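Putative uncharacterized protein PH0350 (PDB 3QJL) binds CRISPR RNA and, as a putative Cas6-family endoribonuclease-like protein, probably serves prokaryotic adaptive immunity against viruses and other mobile genetic elements. Local coordinates at residues Ile59-Arg62 with Lys63-Ile66; Ile94-Ala97 with Val98-Pro102. All coordinates share one frame; numbering follows the deposited sequence.

Interaction 1 of 2, residues Ile59-Arg62 with Lys63-Ile66. With nucleotides of chain B; nucleotides of chain D.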
loop_
_atom_site.group_PDB
_atom_site.type_symbol
_atom_site.label_atom_id
_atom_site.label_comp_id
_atom_site.label_asym_id
_atom_site.label_seq_id
_atom_site.Cartn_x
_atom_site.Cartn_y
_atom_site.Cartn_z
ATOM N N ILE A 59 -9.274 13.455 3.586
ATOM C CA ILE A 59 -8.849 14.760 3.128
ATOM C C ILE A 59 -7.639 14.549 2.228
ATOM O O ILE A 59 -6.576 14.138 2.683
ATOM C CB ILE A 59 -8.442 15.630 4.325
ATOM C CG1 ILE A 59 -9.669 15.925 5.190
ATOM C CG2 ILE A 59 -7.758 16.901 3.863
ATOM C CD1 ILE A 59 -9.364 16.655 6.471
ATOM N N ILE A 60 -7.788 14.884 0.953
ATOM C CA ILE A 60 -6.756 14.593 -0.026
ATOM C C ILE A 60 -5.668 15.648 0.003
ATOM O O ILE A 60 -5.939 16.812 -0.268
ATOM C CB ILE A 60 -7.344 14.553 -1.440
ATOM C CG1 ILE A 60 -8.514 13.571 -1.502
ATOM C CG2 ILE A 60 -6.271 14.209 -2.456
ATOM C CD1 ILE A 60 -8.297 12.296 -0.730
ATOM N N VAL A 61 -4.438 15.236 0.311
ATOM C CA VAL A 61 -3.279 16.123 0.230
ATOM C C VAL A 61 -2.395 15.722 -0.942
ATOM O O VAL A 61 -1.684 14.733 -0.872
ATOM C CB VAL A 61 -2.419 16.044 1.498
ATOM C CG1 VAL A 61 -1.187 16.921 1.353
ATOM C CG2 VAL A 61 -3.220 16.432 2.712
ATOM N N ARG A 62 -2.396 16.517 -2.000
ATOM C CA ARG A 62 -1.718 16.137 -3.223
ATOM C C ARG A 62 -0.221 15.986 -3.012
ATOM O O ARG A 62 0.411 15.143 -3.642
ATOM C CB ARG A 62 -1.994 17.150 -4.329
ATOM C CG ARG A 62 -2.396 16.539 -5.666
ATOM C CD ARG A 62 -3.841 16.024 -5.650
ATOM N NE ARG A 62 -4.832 17.079 -5.439
ATOM C CZ ARG A 62 -6.150 16.878 -5.429
ATOM N NH1 ARG A 62 -6.638 15.658 -5.621
ATOM N NH2 ARG A 62 -6.985 17.893 -5.229
ATOM N N LYS A 63 0.364 16.792 -2.136
ATOM C CA LYS A 63 1.787 16.611 -1.857
ATOM C C LYS A 63 2.142 16.780 -0.375
ATOM O O LYS A 63 1.781 17.775 0.259
ATOM C CB LYS A 63 2.645 17.477 -2.780
ATOM C CG LYS A 63 2.999 18.830 -2.252
ATOM C CD LYS A 63 2.989 19.836 -3.393
ATOM C CE LYS A 63 3.474 19.203 -4.696
ATOM N NZ LYS A 63 3.451 20.205 -5.804
ATOM N N ARG A 64 2.856 15.789 0.163
ATOM C CA ARG A 64 2.947 15.595 1.607
ATOM C C ARG A 64 4.221 14.865 2.027
ATOM O O ARG A 64 4.915 14.268 1.206
ATOM C CB ARG A 64 1.731 14.791 2.089
ATOM C CG ARG A 64 1.605 13.446 1.390
ATOM C CD ARG A 64 0.194 12.884 1.384
ATOM N NE ARG A 64 0.159 11.588 0.707
ATOM C CZ ARG A 64 0.334 11.438 -0.601
ATOM N NH1 ARG A 64 0.549 12.503 -1.358
ATOM N NH2 ARG A 64 0.298 10.237 -1.154
ATOM N N LYS A 65 4.526 14.942 3.316
ATOM C CA LYS A 65 5.581 14.147 3.919
ATOM C C LYS A 65 5.001 13.610 5.220
ATOM O O LYS A 65 3.952 14.096 5.666
ATOM C CB LYS A 65 6.821 14.997 4.178
ATOM C CG LYS A 65 7.696 15.186 2.954
ATOM C CD LYS A 65 8.909 16.073 3.258
ATOM C CE LYS A 65 9.779 16.254 2.011
ATOM N NZ LYS A 65 10.611 17.493 2.054
ATOM N N ILE A 66 5.644 12.610 5.822
ATOM C CA ILE A 66 5.084 12.002 7.026
ATOM C C ILE A 66 5.895 12.229 8.300
ATOM O O ILE A 66 7.124 12.072 8.322
ATOM C CB ILE A 66 4.813 10.498 6.853
ATOM C CG1 ILE A 66 4.023 10.252 5.574
ATOM C CG2 ILE A 66 4.011 9.972 8.034
ATOM C CD1 ILE A 66 2.532 10.495 5.732
ATOM P P U B 3 -2.558 12.095 -6.821
ATOM O OP1 U B 3 -3.328 12.859 -5.792
ATOM O OP2 U B 3 -1.588 12.829 -7.674
ATOM O "O5'" U B 3 -1.841 10.841 -6.141
ATOM C "C5'" U B 3 -2.114 9.517 -6.573
ATOM C "C4'" U B 3 -2.190 8.550 -5.409
ATOM O "O4'" U B 3 -1.574 9.121 -4.230
ATOM C "C3'" U B 3 -3.581 8.172 -4.933
ATOM O "O3'" U B 3 -4.198 7.209 -5.763
ATOM C "C2'" U B 3 -3.318 7.662 -3.525
ATOM O "O2'" U B 3 -2.875 6.318 -3.564
ATOM C "C1'" U B 3 -2.150 8.544 -3.077
ATOM N N1 U B 3 -2.576 9.616 -2.147
ATOM C C2 U B 3 -2.430 9.345 -0.802
ATOM O O2 U B 3 -1.975 8.295 -0.419
ATOM N N3 U B 3 -2.814 10.315 0.080
ATOM C C4 U B 3 -3.347 11.539 -0.260
ATOM O O4 U B 3 -3.672 12.331 0.627
ATOM C C5 U B 3 -3.478 11.756 -1.668
ATOM C C6 U B 3 -3.099 10.817 -2.546
ATOM P P C D 5 4.491 6.991 -2.712
ATOM O OP1 C D 5 3.707 5.784 -3.085
ATOM O OP2 C D 5 3.762 8.224 -2.335
ATOM O "O5'" C D 5 5.542 6.632 -1.584
ATOM C "C5'" C D 5 6.164 7.650 -0.823
ATOM C "C4'" C D 5 5.643 7.674 0.586
ATOM O "O4'" C D 5 6.675 8.201 1.457
ATOM C "C3'" C D 5 4.413 8.540 0.806
ATOM O "O3'" C D 5 3.593 7.955 1.823
ATOM C "C2'" C D 5 5.016 9.851 1.310
ATOM O "O2'" C D 5 4.143 10.635 2.090
ATOM C "C1'" C D 5 6.205 9.350 2.125
ATOM N N1 C D 5 7.334 10.301 2.215
ATOM C C2 C D 5 7.631 10.922 3.431
ATOM O O2 C D 5 6.913 10.712 4.415
ATOM N N3 C D 5 8.687 11.757 3.510
ATOM C C4 C D 5 9.439 11.977 2.433
ATOM N N4 C D 5 10.469 12.820 2.555
ATOM C C5 C D 5 9.172 11.347 1.182
ATOM C C6 C D 5 8.125 10.516 1.126
ATOM P P A D 6 2.022 8.307 1.901
ATOM O OP1 A D 6 1.409 7.874 0.624
ATOM O OP2 A D 6 1.918 9.728 2.293
ATOM O "O5'" A D 6 1.499 7.382 3.080
ATOM C "C5'" A D 6 2.040 7.486 4.390
ATOM C "C4'" A D 6 1.075 6.974 5.433
ATOM O "O4'" A D 6 0.034 7.961 5.636
ATOM C "C3'" A D 6 0.364 5.671 5.084
ATOM O "O3'" A D 6 0.118 4.929 6.283
ATOM C "C2'" A D 6 -0.962 6.153 4.506
ATOM O "O2'" A D 6 -2.010 5.218 4.616
ATOM C "C1'" A D 6 -1.231 7.409 5.335
ATOM N N9 A D 6 -1.999 8.441 4.634
ATOM C C8 A D 6 -1.760 8.950 3.380
ATOM N N7 A D 6 -2.585 9.904 2.996
ATOM C C5 A D 6 -3.424 10.042 4.087
ATOM C C6 A D 6 -4.516 10.891 4.310
ATOM N N6 A D 6 -4.957 11.779 3.416
ATOM N N1 A D 6 -5.136 10.793 5.504
ATOM C C2 A D 6 -4.687 9.896 6.399
ATOM N N3 A D 6 -3.677 9.035 6.302
ATOM C C4 A D 6 -3.074 9.162 5.106
#

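Interaction 2 of 2, residues Ile94-Ala97 with Val98-Pro102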
loop_
_atom_site.group_PDB
_atom_site.type_symbol
_atom_site.label_atom_id
_atom_site.label_comp_id
_atom_site.label_asym_id
_atom_site.label_seq_id
_atom_site.Cartn_x
_atom_site.Cartn_y
_atom_site.Cartn_z
ATOM N N ILE A 94 -25.192 20.832 2.458
ATOM C CA ILE A 94 -23.837 20.795 2.992
ATOM C C ILE A 94 -23.033 21.974 2.454
ATOM O O ILE A 94 -22.337 22.666 3.203
ATOM C CB ILE A 94 -23.136 19.446 2.709
ATOM C CG1 ILE A 94 -23.779 18.343 3.547
ATOM C CG2 ILE A 94 -21.642 19.531 3.010
ATOM C CD1 ILE A 94 -23.300 16.935 3.201
ATOM N N ALA A 95 -23.141 22.203 1.152
ATOM C CA ALA A 95 -22.491 23.348 0.525
ATOM C C ALA A 95 -22.805 24.656 1.271
ATOM O O ALA A 95 -21.897 25.410 1.622
ATOM C CB ALA A 95 -22.912 23.448 -0.930
ATOM N N GLU A 96 -24.089 24.910 1.521
ATOM C CA GLU A 96 -24.514 26.120 2.214
ATOM C C GLU A 96 -23.921 26.218 3.621
ATOM O O GLU A 96 -23.261 27.209 3.962
ATOM C CB GLU A 96 -26.040 26.186 2.288
ATOM C CG GLU A 96 -26.573 27.608 2.376
ATOM C CD GLU A 96 -28.095 27.680 2.447
ATOM O OE1 GLU A 96 -28.614 28.577 3.153
ATOM O OE2 GLU A 96 -28.775 26.853 1.795
ATOM N N ALA A 97 -24.162 25.184 4.427
ATOM C CA ALA A 97 -23.714 25.151 5.815
ATOM C C ALA A 97 -22.233 25.437 5.914
ATOM O O ALA A 97 -21.793 26.284 6.695
ATOM C CB ALA A 97 -24.007 23.806 6.419
ATOM N N VAL A 98 -21.465 24.711 5.116
ATOM C CA VAL A 98 -20.022 24.853 5.121
ATOM C C VAL A 98 -19.603 26.273 4.746
ATOM O O VAL A 98 -18.820 26.916 5.445
ATOM C CB VAL A 98 -19.369 23.830 4.176
ATOM C CG1 VAL A 98 -17.959 24.243 3.837
ATOM C CG2 VAL A 98 -19.384 22.451 4.810
ATOM N N GLU A 99 -20.145 26.770 3.646
ATOM C CA GLU A 99 -19.780 28.093 3.168
ATOM C C GLU A 99 -20.145 29.222 4.138
ATOM O O GLU A 99 -19.379 30.181 4.301
ATOM C CB GLU A 99 -20.411 28.343 1.818
ATOM C CG GLU A 99 -20.125 29.702 1.275
ATOM C CD GLU A 99 -20.933 29.958 0.043
ATOM O OE1 GLU A 99 -22.129 30.304 0.199
ATOM O OE2 GLU A 99 -20.379 29.773 -1.067
ATOM N N LYS A 100 -21.305 29.124 4.780
ATOM C CA LYS A 100 -21.622 30.094 5.819
ATOM C C LYS A 100 -20.548 30.066 6.905
ATOM O O LYS A 100 -19.921 31.076 7.197
ATOM C CB LYS A 100 -23.008 29.859 6.424
ATOM C CG LYS A 100 -24.131 30.052 5.443
ATOM C CD LYS A 100 -25.384 30.536 6.135
ATOM C CE LYS A 100 -26.536 30.721 5.139
ATOM N NZ LYS A 100 -26.133 31.426 3.866
ATOM N N SER A 101 -20.305 28.898 7.478
ATOM C CA SER A 101 -19.379 28.808 8.593
ATOM C C SER A 101 -18.194 27.966 8.172
ATOM O O SER A 101 -18.124 26.786 8.497
ATOM C CB SER A 101 -20.081 28.184 9.794
ATOM O OG SER A 101 -21.366 27.720 9.409
ATOM N N PRO A 102 -17.263 28.572 7.421
ATOM C CA PRO A 102 -16.157 27.832 6.808
ATOM C C PRO A 102 -14.910 27.729 7.691
ATOM O O PRO A 102 -13.795 27.920 7.197
ATOM C CB PRO A 102 -15.828 28.707 5.599
ATOM C CG PRO A 102 -16.186 30.146 6.067
ATOM C CD PRO A 102 -17.075 30.028 7.284
#

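Interaction 1 of 2, residues Ile59-Arg62 with Lys63-Ile66
Val61 and Arg64 meet obliquely where the chain turns from one strand into the next. Val61 puts CG1 anti to its backbone N (chi1 177°), and this branch meets Arg64 CB at 3.7 Å. Arg64 CG sits between its own N and carbonyl carbon (chi1 57°), then the chain runs extended to NE, carrying the guanidinium back past the Val61 carbonyl. There NH1 lies 3.2 Å from Val61 O. The uracil of U3 of chain B lies over one face of this guanidinium, displaced toward its rim, with CZ 3.4 Å from N3. The phosphate of A6 of chain D approaches obliquely, its OP2 3.0 Å from NE. One arginine thus lies between two RNA chains. From the backbone, Val61 N donates to O4 of U3 of chain B (3.0 Å). Ile59 O accepts from N6 of A6 of chain D (3.0 Å). Ile66 N donates to O2 of C5 of chain D (2.7 Å). Arg62 CB starts away from residues 63-66, and NH1 makes a salt bridge to another RNA phosphate. The turn joins strands 55-60 and 64-67; Val61 packs on Val79 and Ile74, Arg64 on Ile72 of strand 71-74.

Interaction 2 of 2, residues Ile94-Ala97 with Val98-Pro102
Lys100 runs alongside Glu96, one helical turn earlier, the two side chains pointing the same way. Their backbones are joined first, Lys100 N donating to Glu96 O at 2.9 Å. From there Lys100 CB stands 3.6 Å from Glu96 O, and CG comes nearer to the same oxygen, at 3.3 Å. Farther out, CE lies 3.6 Å from Glu96 OE1. A bend at the last torsion (chi4 -45°) keeps NZ beside the carboxylate, where it makes a long salt bridge of 3.8 Å to OE1. This i to i+4 pair belongs to the last turns of helix 88-100, a helix packed against the antiparallel sheet of the ferredoxin-like N-terminal half; Glu96 also touches Ile39 of helix 25-39. Toward the sheet and helix 25-39, Ile94 CG2 touches Val98 CG2 at 4.1 Å, Ile94 lying against Val36 and Val98 against Val113 of strand 109-118. At the C-terminal end Ala97 O takes two bonds from Ser101, from backbone N and from OG, both 3.1 Å. Ser101 is the first residue to leave helical geometry, and Pro102, which can take part only through its carbonyl, is hydrogen-bonded to the backbone of Val113.

Overall arrangement
From the N terminus, the chain lays down strand 5-13 and helix 25-39 before interaction 1 marks the turn out of strand 55-60, at one edge of the five-stranded sheet, into strand 64-67 of a small three-stranded sheet. After strand 71-74 pairs with 64-67, strand 79-85 runs antiparallel to 55-60 and leads to helix 88-100, whose last turn holds interaction 2 just before edge strand 103-106. Both contacts are local and follow in series, neither nesting nor crossing, and neither closes a long loop. Their centres lie 24 Å apart, with about 12 Å between nearest atoms. Interaction 1 faces the RNA, whereas interaction 2 ties the helical layer to strand 109-118, about 14 Å from nucleic acid at its nearest atom.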